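Long-range contacts in N utilization substance protein B (Aquifex aeolicus, PDB 3R2C), which probably takes part in transcription antitermination at ribosomal RNA genes, binding the boxA sequence of their transcripts as an RNA-binding protein of the NusB family: residues Leu13-Arg17 and Glu31-Lys36; Ile64-His68 and Ala129-Ala133. All blocks are in the same frame, centred on the assembly; numbering follows the deposited sequence.

Contact 1: Leu13-Arg17 and Glu31-Lys36; sequences LVLYR and EVVEEK
Extended from CG to NE (chi2 170°), Arg17 carries its guanidinium across to Glu35, whose chain is likewise extended beyond CG and comes from the opposite direction. The two groups meet end-on: NH2 of Arg17 lies 2.7 Å from OE1 of Glu35, on the syn lone pair of that oxygen, while NH1 of Arg17 reaches OE2 of Glu35 at 3.1 Å. OE1 of Glu35 also accepts a second bond from NH1 of Arg17, at 2.9 Å but more bent (133°). The flat groups are turned 49° apart, so the fork is twisted rather than coplanar. Over one face of the guanidinium sits CG2 of Val32, the same methyl that touches CG2 of Val14 at 3.6 Å. Leu13 extends this apolar strip along helix 3-21, its CD1 meeting the aliphatic CD of Lys36. Glu31 adds a long salt bridge to NH1 of Arg17, its stronger partner being Arg21. A basic side chain of the other protein chain pairs with OE2 of Glu35, placing the network at a protein interface. An alanine at Arg17 would remove the fork and is likely to leave Glu35 without its mate within the chain and the methyl of Val32 uncovered on that side. The chemistry thus couples two helices of one chain through a carboxylate shared with a second protein, with basic groups on both sides of the interface probably stabilising its negative charge.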
loop_
_atom_site.group_PDB
_atom_site.type_symbol
_atom_site.label_atom_id
_atom_site.label_comp_id
_atom_site.label_asym_id
_atom_site.label_seq_id
_atom_site.Cartn_x
_atom_site.Cartn_y
_atom_site.Cartn_z
ATOM N N LEU A 13 -3.466 3.836 1.189
ATOM C CA LEU A 13 -3.134 4.050 -0.217
ATOM C C LEU A 13 -1.850 4.853 -0.343
ATOM O O LEU A 13 -1.026 4.591 -1.232
ATOM C CB LEU A 13 -4.280 4.764 -0.957
ATOM C CG LEU A 13 -5.563 3.922 -1.055
ATOM C CD1 LEU A 13 -6.670 4.653 -1.811
ATOM C CD2 LEU A 13 -5.283 2.569 -1.716
ATOM N N VAL A 14 -1.671 5.827 0.545
ATOM C CA VAL A 14 -0.466 6.642 0.499
ATOM C C VAL A 14 0.771 5.818 0.868
ATOM O O VAL A 14 1.763 5.873 0.159
ATOM C CB VAL A 14 -0.589 7.937 1.337
ATOM C CG1 VAL A 14 0.748 8.700 1.366
ATOM C CG2 VAL A 14 -1.697 8.850 0.743
ATOM N N LEU A 15 0.699 5.043 1.948
ATOM C CA LEU A 15 1.815 4.207 2.366
ATOM C C LEU A 15 2.144 3.170 1.292
ATOM O O LEU A 15 3.302 2.904 1.025
ATOM C CB LEU A 15 1.494 3.502 3.698
ATOM C CG LEU A 15 1.323 4.445 4.899
ATOM C CD1 LEU A 15 0.983 3.675 6.192
ATOM C CD2 LEU A 15 2.583 5.299 5.105
ATOM N N TYR A 16 1.112 2.595 0.683
ATOM C CA TYR A 16 1.274 1.612 -0.382
ATOM C C TYR A 16 2.032 2.242 -1.557
ATOM O O TYR A 16 3.030 1.689 -2.041
ATOM C CB TYR A 16 -0.108 1.073 -0.782
ATOM C CG TYR A 16 -0.181 0.216 -2.042
ATOM C CD1 TYR A 16 0.111 -1.145 -2.009
ATOM C CD2 TYR A 16 -0.582 0.767 -3.250
ATOM C CE1 TYR A 16 0.019 -1.929 -3.158
ATOM C CE2 TYR A 16 -0.684 -0.002 -4.390
ATOM C CZ TYR A 16 -0.378 -1.347 -4.342
ATOM O OH TYR A 16 -0.461 -2.097 -5.495
ATOM N N ARG A 17 1.604 3.425 -1.991
ATOM C CA ARG A 17 2.300 4.123 -3.076
ATOM C C ARG A 17 3.719 4.527 -2.723
ATOM O O ARG A 17 4.623 4.487 -3.563
ATOM C CB ARG A 17 1.536 5.381 -3.473
ATOM C CG ARG A 17 0.542 5.119 -4.550
ATOM C CD ARG A 17 -0.376 6.298 -4.759
ATOM N NE ARG A 17 -1.668 5.833 -5.234
ATOM C CZ ARG A 17 -2.557 6.596 -5.852
ATOM N NH1 ARG A 17 -2.289 7.869 -6.091
ATOM N NH2 ARG A 17 -3.698 6.063 -6.250
ATOM N N GLU A 31 -1.771 13.513 -4.183
ATOM C CA GLU A 31 -2.316 12.722 -5.289
ATOM C C GLU A 31 -3.555 11.922 -4.870
ATOM O O GLU A 31 -4.569 11.897 -5.576
ATOM C CB GLU A 31 -1.278 11.738 -5.836
ATOM C CG GLU A 31 -0.230 12.334 -6.734
ATOM C CD GLU A 31 0.745 11.280 -7.260
ATOM O OE1 GLU A 31 0.484 10.066 -7.090
ATOM O OE2 GLU A 31 1.771 11.668 -7.842
ATOM N N VAL A 32 -3.469 11.244 -3.730
ATOM C CA VAL A 32 -4.582 10.399 -3.294
ATOM C C VAL A 32 -5.816 11.231 -2.936
ATOM O O VAL A 32 -6.941 10.857 -3.265
ATOM C CB VAL A 32 -4.176 9.485 -2.119
ATOM C CG1 VAL A 32 -5.400 8.739 -1.578
ATOM C CG2 VAL A 32 -3.100 8.494 -2.573
ATOM N N VAL A 33 -5.601 12.358 -2.266
ATOM C CA VAL A 33 -6.696 13.242 -1.878
ATOM C C VAL A 33 -7.449 13.724 -3.124
ATOM O O VAL A 33 -8.688 13.743 -3.160
ATOM C CB VAL A 33 -6.165 14.451 -1.054
ATOM C CG1 VAL A 33 -7.169 15.605 -1.043
ATOM C CG2 VAL A 33 -5.814 14.016 0.379
ATOM N N GLU A 34 -6.715 14.093 -4.163
ATOM C CA GLU A 34 -7.356 14.542 -5.400
ATOM C C GLU A 34 -8.101 13.412 -6.106
ATOM O O GLU A 34 -9.188 13.624 -6.620
ATOM C CB GLU A 34 -6.325 15.171 -6.337
ATOM C CG GLU A 34 -5.649 16.395 -5.729
ATOM C CD GLU A 34 -4.768 17.139 -6.718
ATOM O OE1 GLU A 34 -4.682 16.702 -7.889
ATOM O OE2 GLU A 34 -4.165 18.163 -6.321
ATOM N N GLU A 35 -7.530 12.212 -6.128
ATOM C CA GLU A 35 -8.176 11.082 -6.795
ATOM C C GLU A 35 -9.448 10.632 -6.093
ATOM O O GLU A 35 -10.410 10.239 -6.749
ATOM C CB GLU A 35 -7.221 9.895 -6.891
ATOM C CG GLU A 35 -6.111 10.101 -7.902
ATOM C CD GLU A 35 -4.929 9.198 -7.640
ATOM O OE1 GLU A 35 -5.069 8.294 -6.792
ATOM O OE2 GLU A 35 -3.864 9.396 -8.264
ATOM N N LYS A 36 -9.445 10.674 -4.760
ATOM C CA LYS A 36 -10.610 10.284 -3.979
ATOM C C LYS A 36 -11.537 11.466 -3.724
ATOM O O LYS A 36 -12.574 11.316 -3.085
ATOM C CB LYS A 36 -10.182 9.702 -2.627
ATOM C CG LYS A 36 -9.455 8.378 -2.710
ATOM C CD LYS A 36 -9.129 7.856 -1.315
ATOM C CE LYS A 36 -10.356 7.245 -0.657
ATOM N NZ LYS A 36 -10.145 7.024 0.792
#

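Contact 2: Ile64-His68 and Ala129-Ala133; sequences IIEKH and AIYKA. With nucleotides of chain E.
A backbone carbonyl reads the RNA here: O of His68, just past helix 58-66 in the all-helical NusB fold, accepts a hydrogen bond from N3 of U7 of chain E at 2.8 Å, with an N-H...O angle of 155°. Because N3 of uracil carries a proton where that of cytosine does not, an acceptor at this point suits a uracil, consistent with specific recognition of boxA. The base also approaches helix 117-137, its O4 lying 3.2 Å from CB of Ala129, so the nucleotide sits where the two segments converge. The His68 ring fills the space between them. With CG anti to the carbonyl carbon (chi1 -61°), the ring lies against the helix, and CA of Ile130 stands over one face in a CH-pi contact, 4.1 Å from the ring centroid and 15° off its normal. CD2 of His68 touches CG1 of Ile130 at 3.6 Å, and Ala133 approaches the ring obliquely through CB. The same branch of Ile130 runs on to CD1, which packs on CG1 of the buried Ile65. Val89 and Ile93 of helix 79-94 also pack on Ile130, joining this layer to the protein interior. Crossing at about a right angle, Ile64 and Ile130 meet through their CG2 methyls, 3.6 Å apart.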
loop_
_atom_site.group_PDB
_atom_site.type_symbol
_atom_site.label_atom_id
_atom_site.label_comp_id
_atom_site.label_asym_id
_atom_site.label_seq_id
_atom_site.Cartn_x
_atom_site.Cartn_y
_atom_site.Cartn_z
ATOM N N ILE A 64 9.227 -3.102 15.125
ATOM C CA ILE A 64 8.182 -3.693 15.959
ATOM C C ILE A 64 7.503 -4.842 15.217
ATOM O O ILE A 64 7.260 -5.903 15.775
ATOM C CB ILE A 64 7.137 -2.647 16.347
ATOM C CG1 ILE A 64 7.736 -1.705 17.399
ATOM C CG2 ILE A 64 5.864 -3.331 16.851
ATOM C CD1 ILE A 64 6.983 -0.418 17.561
ATOM N N ILE A 65 7.213 -4.630 13.943
ATOM C CA ILE A 65 6.607 -5.667 13.123
ATOM C C ILE A 65 7.549 -6.872 13.009
ATOM O O ILE A 65 7.134 -8.006 13.212
ATOM C CB ILE A 65 6.250 -5.108 11.723
ATOM C CG1 ILE A 65 5.070 -4.118 11.839
ATOM C CG2 ILE A 65 5.920 -6.233 10.749
ATOM C CD1 ILE A 65 4.892 -3.247 10.579
ATOM N N GLU A 66 8.822 -6.619 12.709
ATOM C CA GLU A 66 9.784 -7.704 12.515
ATOM C C GLU A 66 9.982 -8.552 13.770
ATOM O O GLU A 66 10.181 -9.758 13.681
ATOM C CB GLU A 66 11.131 -7.151 12.028
ATOM C CG GLU A 66 11.168 -6.948 10.524
ATOM C CD GLU A 66 12.553 -6.575 10.009
ATOM O OE1 GLU A 66 13.419 -6.202 10.832
ATOM O OE2 GLU A 66 12.775 -6.655 8.780
ATOM N N LYS A 67 9.924 -7.922 14.937
ATOM C CA LYS A 67 10.021 -8.655 16.194
ATOM C C LYS A 67 8.988 -9.781 16.289
ATOM O O LYS A 67 9.193 -10.741 17.025
ATOM C CB LYS A 67 9.873 -7.704 17.380
ATOM C CG LYS A 67 10.105 -8.358 18.733
ATOM C CD LYS A 67 10.396 -7.315 19.804
ATOM C CE LYS A 67 10.906 -7.956 21.091
ATOM N NZ LYS A 67 11.255 -6.941 22.129
ATOM N N HIS A 68 7.887 -9.668 15.548
ATOM C CA HIS A 68 6.829 -10.672 15.607
ATOM C C HIS A 68 6.681 -11.447 14.312
ATOM O O HIS A 68 5.663 -12.080 14.094
ATOM C CB HIS A 68 5.489 -10.016 15.984
ATOM C CG HIS A 68 5.519 -9.362 17.326
ATOM N ND1 HIS A 68 5.204 -10.036 18.488
ATOM C CD2 HIS A 68 5.884 -8.111 17.706
ATOM C CE1 HIS A 68 5.361 -9.227 19.522
ATOM N NE2 HIS A 68 5.771 -8.053 19.072
ATOM N N ALA A 129 -0.665 -9.974 17.907
ATOM C CA ALA A 129 0.514 -10.250 18.720
ATOM C C ALA A 129 1.254 -8.958 19.070
ATOM O O ALA A 129 1.689 -8.769 20.205
ATOM C CB ALA A 129 1.449 -11.202 17.987
ATOM N N ILE A 130 1.400 -8.066 18.094
ATOM C CA ILE A 130 2.070 -6.798 18.327
ATOM C C ILE A 130 1.318 -6.040 19.409
ATOM O O ILE A 130 1.918 -5.501 20.340
ATOM C CB ILE A 130 2.103 -5.925 17.043
ATOM C CG1 ILE A 130 3.098 -6.501 16.033
ATOM C CG2 ILE A 130 2.483 -4.472 17.381
ATOM C CD1 ILE A 130 2.953 -5.894 14.630
ATOM N N TYR A 131 -0.005 -6.006 19.279
ATOM C CA TYR A 131 -0.833 -5.242 20.200
ATOM C C TYR A 131 -0.792 -5.830 21.617
ATOM O O TYR A 131 -0.771 -5.095 22.598
ATOM C CB TYR A 131 -2.284 -5.182 19.707
ATOM C CG TYR A 131 -3.114 -4.183 20.471
ATOM C CD1 TYR A 131 -2.737 -2.846 20.526
ATOM C CD2 TYR A 131 -4.272 -4.571 21.142
ATOM C CE1 TYR A 131 -3.483 -1.922 21.227
ATOM C CE2 TYR A 131 -5.028 -3.649 21.851
ATOM C CZ TYR A 131 -4.629 -2.324 21.881
ATOM O OH TYR A 131 -5.369 -1.399 22.584
ATOM N N LYS A 132 -0.782 -7.147 21.740
ATOM C CA LYS A 132 -0.803 -7.735 23.074
ATOM C C LYS A 132 0.531 -7.516 23.783
ATOM O O LYS A 132 0.569 -7.323 24.996
ATOM C CB LYS A 132 -1.163 -9.218 23.029
ATOM C CG LYS A 132 -2.634 -9.481 23.333
ATOM C CD LYS A 132 -3.510 -9.259 22.115
ATOM C CE LYS A 132 -4.015 -10.579 21.561
ATOM N NZ LYS A 132 -2.923 -11.549 21.272
ATOM N N ALA A 133 1.616 -7.527 23.022
ATOM C CA ALA A 133 2.934 -7.272 23.582
ATOM C C ALA A 133 3.045 -5.814 24.029
ATOM O O ALA A 133 3.644 -5.522 25.054
ATOM C CB ALA A 133 4.010 -7.615 22.574
ATOM P P U E 7 -2.899 -17.194 13.899
ATOM O OP1 U E 7 -3.702 -18.229 13.217
ATOM O OP2 U E 7 -2.338 -17.480 15.238
ATOM O "O5'" U E 7 -1.750 -16.678 12.929
ATOM C "C5'" U E 7 -2.004 -16.470 11.550
ATOM C "C4'" U E 7 -0.732 -16.167 10.794
ATOM O "O4'" U E 7 -0.011 -15.092 11.466
ATOM C "C3'" U E 7 0.253 -17.331 10.681
ATOM O "O3'" U E 7 0.934 -17.253 9.432
ATOM C "C2'" U E 7 1.241 -17.047 11.795
ATOM O "O2'" U E 7 2.511 -17.634 11.608
ATOM C "C1'" U E 7 1.307 -15.523 11.743
ATOM N N1 U E 7 1.755 -14.901 12.999
ATOM C C2 U E 7 3.038 -14.387 12.982
ATOM O O2 U E 7 3.762 -14.421 11.999
ATOM N N3 U E 7 3.441 -13.828 14.160
ATOM C C4 U E 7 2.722 -13.729 15.326
ATOM O O4 U E 7 3.264 -13.183 16.284
ATOM C C5 U E 7 1.406 -14.296 15.278
ATOM C C6 U E 7 0.976 -14.856 14.137
#

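How the contacts relate
Followed from the N terminus, the chain closes contact 1 first, a short loop in which helix 25-36 turns back on helix 3-21 after 13 intervening residues. Contact 2 opens only later and closes a much longer loop, bringing helix 117-137 beside the end of helix 58-66 across 60 residues. The two loops are in series, neither nesting nor crossing. The centres of contact 1 and contact 2 lie about 27 Å apart, on opposite sides of the chain's centre. Helix 79-94, within the second loop, packs against residues of helix 3-21 and of both segments of contact 2, linking the two regions. Contact 1 borders the partner protein, contact 2 the RNA.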